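Local coordinates for probable oxidoreductase (Pseudomonas aeruginosa, PDB 4B7C), which is a probable medium-chain dehydrogenase/reductase that is thought to carry out oxidation-reduction chemistry with NADP as its cofactor, at residues N149-V154 / I219-D224; V154-A159 / D224-E229. All blocks are in the same frame, centred on the assembly; numbering follows the deposited sequence.

Contact 1: N149-V154 / I219-D224; sequences NGETVV and IDVFFD
In Val154 and Ile219 the first torsions aim the branched ends at each other: Val154 holds CG1 anti to its backbone N (chi1 173°), which leaves CG2 anti to the carbonyl carbon and facing Ile219, and Ile219 turns CG2 anti to its own nitrogen while CG1 lies beside it. This Val154 methyl sits against both arms of the isoleucine, CG2 to CG2 at 3.6 Å, and the two side chains meet at about a right angle. Val154 CG1 packs on Phe222 CD1 at 3.9 Å, out of the ring plane, while the Val154 carbonyl lies at the ring's edge, near its plane. On the other face of the sheet Val153 and Val221 stand side by side and point the same way.

Between these faces runs a parallel ladder. Val154 N donates to Val221 O at 2.8 Å, and Phe223 N to Val154 O. One step earlier Thr152 O takes two bonds, from Val221 N and from Asp220 N, where the chain turns a corner. Asp220 returns the grip with its carboxylate: OD2 accepts from Thr152 N at 2.8 Å through its anti lone pair, the bond nearly straight at 170°. The Glu151 carboxylate stacks over that of Asp220, their planes 9° apart; a salt bridge from Glu151 OE1 to Arg243 and a hydrogen bond to the same oxygen from Lys148 N probably offset the like charges. Strands 152-155 and 219-224 are the first and fourth of the 3-2-1-4-5-6 parallel sheet, the central pair of a Rossmann fold.

Contact 2: V154-A159 / D224-E229; sequences VISGAA and DNVGGE
Ser156 OG donates to Asp224 OD1 at 2.8 Å, meeting the anti lone pair of the carboxylate. The serine hydroxyl reaches it by standing between its own backbone nitrogen and carbonyl carbon (chi1 69°). Asp224 OD1 takes two further bonds from its own loop: Val226 N approaches from above the carboxylate plane at 3.0 Å, forming an Asx turn, and Gly227 N arrives on the syn side at 2.9 Å. The two amides fold the loop before helix 228-235 back onto Asp224, and the Ser156 hydroxyl joins that turn to the end of strand 152-155.

The Ser156 carbonyl is served separately. Asn225 ND2 donates to Ser156 O at 2.9 Å, with the acceptor close to the amide plane and the N-H nearly straight at 166°, which fixes the rotation of the amide. Val226 closes the contact with carbon: CG2 rests on Ser156 CB at 3.5 Å, while CG1 lies against Gly157 N at 3.4 Å, where the glycine backbone lets the loops pass closely. With all three converging on OD1, the neutral donors would probably help to stabilise the buried Asp224 carboxylate as an anion.

In the fold
Both contacts are largely buried and join the same two chain regions in succession, sharing Val154 and Asp224, with centres about 12 Å apart. Contact 1 is the sheet interior, where backbone ladder bonds and aliphatic packing dominate and carboxylates appear at the N-terminal end. Contact 2 lies where strands 152-155 and 219-224 give way to loops, nearer the centre of the chain, and side-chain hydrogen bonds replace the ladder. The two meet directly: Phe223 O lies 3.0 Å from Ser156 N, a probable hydrogen bond that carries the pairing on, and Phe222 CZ packs on Ser156 CB. In Rossmann folds, the C-terminal ends of the strands commonly border the dinucleotide site.

Contact 1: N149-V154 / I219-D224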
loop_
_atom_site.group_PDB
_atom_site.type_symbol
_atom_site.label_atom_id
_atom_site.label_comp_id
_atom_site.label_asym_id
_atom_site.label_seq_id
_atom_site.Cartn_x
_atom_site.Cartn_y
_atom_site.Cartn_z
ATOM N N ASN B 149 7.889 13.567 15.762
ATOM C CA ASN B 149 7.447 14.073 17.069
ATOM C C ASN B 149 5.981 14.499 17.021
ATOM O O ASN B 149 5.557 15.201 16.108
ATOM C CB ASN B 149 8.317 15.255 17.500
ATOM C CG ASN B 149 8.052 15.712 18.922
ATOM O OD1 ASN B 149 8.233 14.959 19.881
ATOM N ND2 ASN B 149 7.670 16.971 19.065
ATOM N N GLY B 150 5.202 14.027 17.985
ATOM C CA GLY B 150 3.794 14.408 18.106
ATOM C C GLY B 150 2.825 13.583 17.281
ATOM O O GLY B 150 1.608 13.697 17.442
ATOM N N GLU B 151 3.347 12.741 16.394
ATOM C CA GLU B 151 2.483 11.872 15.588
ATOM C C GLU B 151 1.930 10.735 16.424
ATOM O O GLU B 151 2.506 10.353 17.442
ATOM C CB GLU B 151 3.224 11.303 14.370
ATOM C CG GLU B 151 3.472 12.324 13.266
ATOM C CD GLU B 151 4.028 11.705 11.985
ATOM O OE1 GLU B 151 4.785 10.714 12.054
ATOM O OE2 GLU B 151 3.709 12.220 10.900
ATOM N N THR B 152 0.803 10.198 15.982
ATOM C CA THR B 152 0.178 9.056 16.636
ATOM C C THR B 152 0.566 7.767 15.921
ATOM O O THR B 152 0.307 7.589 14.723
ATOM C CB THR B 152 -1.358 9.203 16.703
ATOM O OG1 THR B 152 -1.678 10.332 17.528
ATOM C CG2 THR B 152 -2.001 7.978 17.301
ATOM N N VAL B 153 1.209 6.885 16.676
ATOM C CA VAL B 153 1.666 5.601 16.190
ATOM C C VAL B 153 0.858 4.497 16.828
ATOM O O VAL B 153 0.789 4.384 18.056
ATOM C CB VAL B 153 3.158 5.382 16.504
ATOM C CG1 VAL B 153 3.608 4.017 16.006
ATOM C CG2 VAL B 153 3.979 6.483 15.865
ATOM N N VAL B 154 0.241 3.674 15.992
ATOM C CA VAL B 154 -0.478 2.499 16.452
ATOM C C VAL B 154 0.275 1.222 16.085
ATOM O O VAL B 154 0.811 1.074 14.974
ATOM C CB VAL B 154 -1.901 2.451 15.874
ATOM C CG1 VAL B 154 -2.580 1.139 16.230
ATOM C CG2 VAL B 154 -2.706 3.650 16.355
ATOM N N ILE B 219 -4.619 8.197 12.954
ATOM C CA ILE B 219 -3.414 7.356 13.044
ATOM C C ILE B 219 -2.403 7.716 11.937
ATOM O O ILE B 219 -2.695 7.599 10.755
ATOM C CB ILE B 219 -3.773 5.861 12.961
ATOM C CG1 ILE B 219 -4.774 5.489 14.062
ATOM C CG2 ILE B 219 -2.522 4.987 13.067
ATOM C CD1 ILE B 219 -5.353 4.108 13.880
ATOM N N ASP B 220 -1.229 8.190 12.342
ATOM C CA ASP B 220 -0.175 8.623 11.407
ATOM C C ASP B 220 0.708 7.480 10.937
ATOM O O ASP B 220 1.151 7.456 9.790
ATOM C CB ASP B 220 0.717 9.671 12.056
ATOM C CG ASP B 220 -0.034 10.945 12.379
ATOM O OD1 ASP B 220 -0.509 11.596 11.425
ATOM O OD2 ASP B 220 -0.153 11.280 13.583
ATOM N N VAL B 221 1.014 6.567 11.853
ATOM C CA VAL B 221 1.800 5.378 11.521
ATOM C C VAL B 221 1.132 4.164 12.101
ATOM O O VAL B 221 0.810 4.133 13.296
ATOM C CB VAL B 221 3.243 5.439 12.049
ATOM C CG1 VAL B 221 3.969 4.135 11.735
ATOM C CG2 VAL B 221 3.978 6.630 11.467
ATOM N N PHE B 222 0.900 3.175 11.256
ATOM C CA PHE B 222 0.450 1.873 11.711
ATOM C C PHE B 222 1.535 0.837 11.446
ATOM O O PHE B 222 1.913 0.560 10.296
ATOM C CB PHE B 222 -0.872 1.457 11.064
ATOM C CG PHE B 222 -1.369 0.106 11.500
ATOM C CD1 PHE B 222 -1.352 -0.263 12.844
ATOM C CD2 PHE B 222 -1.864 -0.801 10.585
ATOM C CE1 PHE B 222 -1.810 -1.499 13.245
ATOM C CE2 PHE B 222 -2.330 -2.040 10.981
ATOM C CZ PHE B 222 -2.294 -2.394 12.313
ATOM N N PHE B 223 2.033 0.269 12.537
ATOM C CA PHE B 223 3.017 -0.807 12.508
ATOM C C PHE B 223 2.249 -2.099 12.620
ATOM O O PHE B 223 1.757 -2.449 13.702
ATOM C CB PHE B 223 4.017 -0.643 13.676
ATOM C CG PHE B 223 5.272 -1.476 13.550
ATOM C CD1 PHE B 223 5.228 -2.852 13.593
ATOM C CD2 PHE B 223 6.513 -0.867 13.425
ATOM C CE1 PHE B 223 6.387 -3.606 13.484
ATOM C CE2 PHE B 223 7.673 -1.618 13.320
ATOM C CZ PHE B 223 7.608 -2.982 13.331
ATOM N N ASP B 224 2.181 -2.844 11.520
ATOM C CA ASP B 224 1.342 -4.049 11.450
ATOM C C ASP B 224 2.115 -5.358 11.491
ATOM O O ASP B 224 2.917 -5.666 10.601
ATOM C CB ASP B 224 0.447 -4.036 10.200
ATOM C CG ASP B 224 -0.651 -5.099 10.257
ATOM O OD1 ASP B 224 -0.971 -5.609 11.358
ATOM O OD2 ASP B 224 -1.234 -5.415 9.203
#

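Contact 2: V154-A159 / D224-E229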
loop_
_atom_site.group_PDB
_atom_site.type_symbol
_atom_site.label_atom_id
_atom_site.label_comp_id
_atom_site.label_asym_id
_atom_site.label_seq_id
_atom_site.Cartn_x
_atom_site.Cartn_y
_atom_site.Cartn_z
ATOM N N VAL B 154 0.241 3.674 15.992
ATOM C CA VAL B 154 -0.478 2.499 16.452
ATOM C C VAL B 154 0.275 1.222 16.085
ATOM O O VAL B 154 0.811 1.074 14.974
ATOM C CB VAL B 154 -1.901 2.451 15.874
ATOM C CG1 VAL B 154 -2.580 1.139 16.230
ATOM C CG2 VAL B 154 -2.706 3.650 16.355
ATOM N N ILE B 155 0.354 0.310 17.048
ATOM C CA ILE B 155 1.115 -0.908 16.895
ATOM C C ILE B 155 0.234 -2.126 17.135
ATOM O O ILE B 155 -0.340 -2.290 18.216
ATOM C CB ILE B 155 2.314 -0.915 17.885
ATOM C CG1 ILE B 155 2.992 0.480 18.017
ATOM C CG2 ILE B 155 3.261 -2.062 17.543
ATOM C CD1 ILE B 155 4.495 0.421 17.932
ATOM N N SER B 156 0.124 -2.996 16.132
ATOM C CA SER B 156 -0.555 -4.286 16.305
ATOM C C SER B 156 0.440 -5.352 16.775
ATOM O O SER B 156 1.652 -5.200 16.611
ATOM C CB SER B 156 -1.263 -4.733 15.027
ATOM O OG SER B 156 -0.341 -5.078 14.013
ATOM N N GLY B 157 -0.084 -6.437 17.348
ATOM C CA GLY B 157 0.742 -7.450 18.014
ATOM C C GLY B 157 1.700 -6.787 18.995
ATOM O O GLY B 157 2.863 -7.171 19.111
ATOM N N ALA B 158 1.189 -5.794 19.708
ATOM C CA ALA B 158 2.012 -4.849 20.451
ATOM C C ALA B 158 2.772 -5.463 21.636
ATOM O O ALA B 158 3.789 -4.912 22.068
ATOM C CB ALA B 158 1.171 -3.675 20.912
ATOM N N ALA B 159 2.278 -6.587 22.150
ATOM C CA ALA B 159 2.931 -7.288 23.265
ATOM C C ALA B 159 3.961 -8.283 22.759
ATOM O O ALA B 159 4.733 -8.829 23.535
ATOM C CB ALA B 159 1.909 -8.008 24.133
ATOM N N ASP B 224 2.181 -2.844 11.520
ATOM C CA ASP B 224 1.342 -4.049 11.450
ATOM C C ASP B 224 2.115 -5.358 11.491
ATOM O O ASP B 224 2.917 -5.666 10.601
ATOM C CB ASP B 224 0.447 -4.036 10.200
ATOM C CG ASP B 224 -0.651 -5.099 10.257
ATOM O OD1 ASP B 224 -0.971 -5.609 11.358
ATOM O OD2 ASP B 224 -1.234 -5.415 9.203
ATOM N N ASN B 225 1.858 -6.125 12.548
ATOM C CA ASN B 225 2.425 -7.465 12.722
ATOM C C ASN B 225 1.407 -8.573 12.558
ATOM O O ASN B 225 1.767 -9.737 12.542
ATOM C CB ASN B 225 3.056 -7.600 14.117
ATOM C CG ASN B 225 4.232 -6.674 14.306
ATOM O OD1 ASN B 225 5.233 -6.789 13.594
ATOM N ND2 ASN B 225 4.109 -5.729 15.240
ATOM N N VAL B 226 0.128 -8.213 12.470
ATOM C CA VAL B 226 -0.944 -9.217 12.581
ATOM C C VAL B 226 -1.880 -9.291 11.380
ATOM O O VAL B 226 -2.327 -10.369 11.005
ATOM C CB VAL B 226 -1.775 -9.004 13.878
ATOM C CG1 VAL B 226 -0.848 -8.919 15.088
ATOM C CG2 VAL B 226 -2.626 -7.754 13.786
ATOM N N GLY B 227 -2.166 -8.146 10.775
ATOM C CA GLY B 227 -3.019 -8.103 9.597
ATOM C C GLY B 227 -4.481 -8.363 9.937
ATOM O O GLY B 227 -4.973 -7.958 10.993
ATOM N N GLY B 228 -5.176 -9.002 9.005
ATOM C CA GLY B 228 -6.566 -9.393 9.205
ATOM C C GLY B 228 -7.494 -8.241 9.536
ATOM O O GLY B 228 -7.341 -7.124 9.024
ATOM N N GLU B 229 -8.464 -8.524 10.401
ATOM C CA GLU B 229 -9.527 -7.572 10.732
ATOM C C GLU B 229 -8.995 -6.358 11.480
ATOM O O GLU B 229 -9.509 -5.240 11.331
ATOM C CB GLU B 229 -10.608 -8.272 11.559
ATOM C CG GLU B 229 -11.878 -7.458 11.769
ATOM C CD GLU B 229 -12.894 -8.164 12.657
ATOM O OE1 GLU B 229 -12.770 -9.396 12.873
ATOM O OE2 GLU B 229 -13.821 -7.477 13.141
#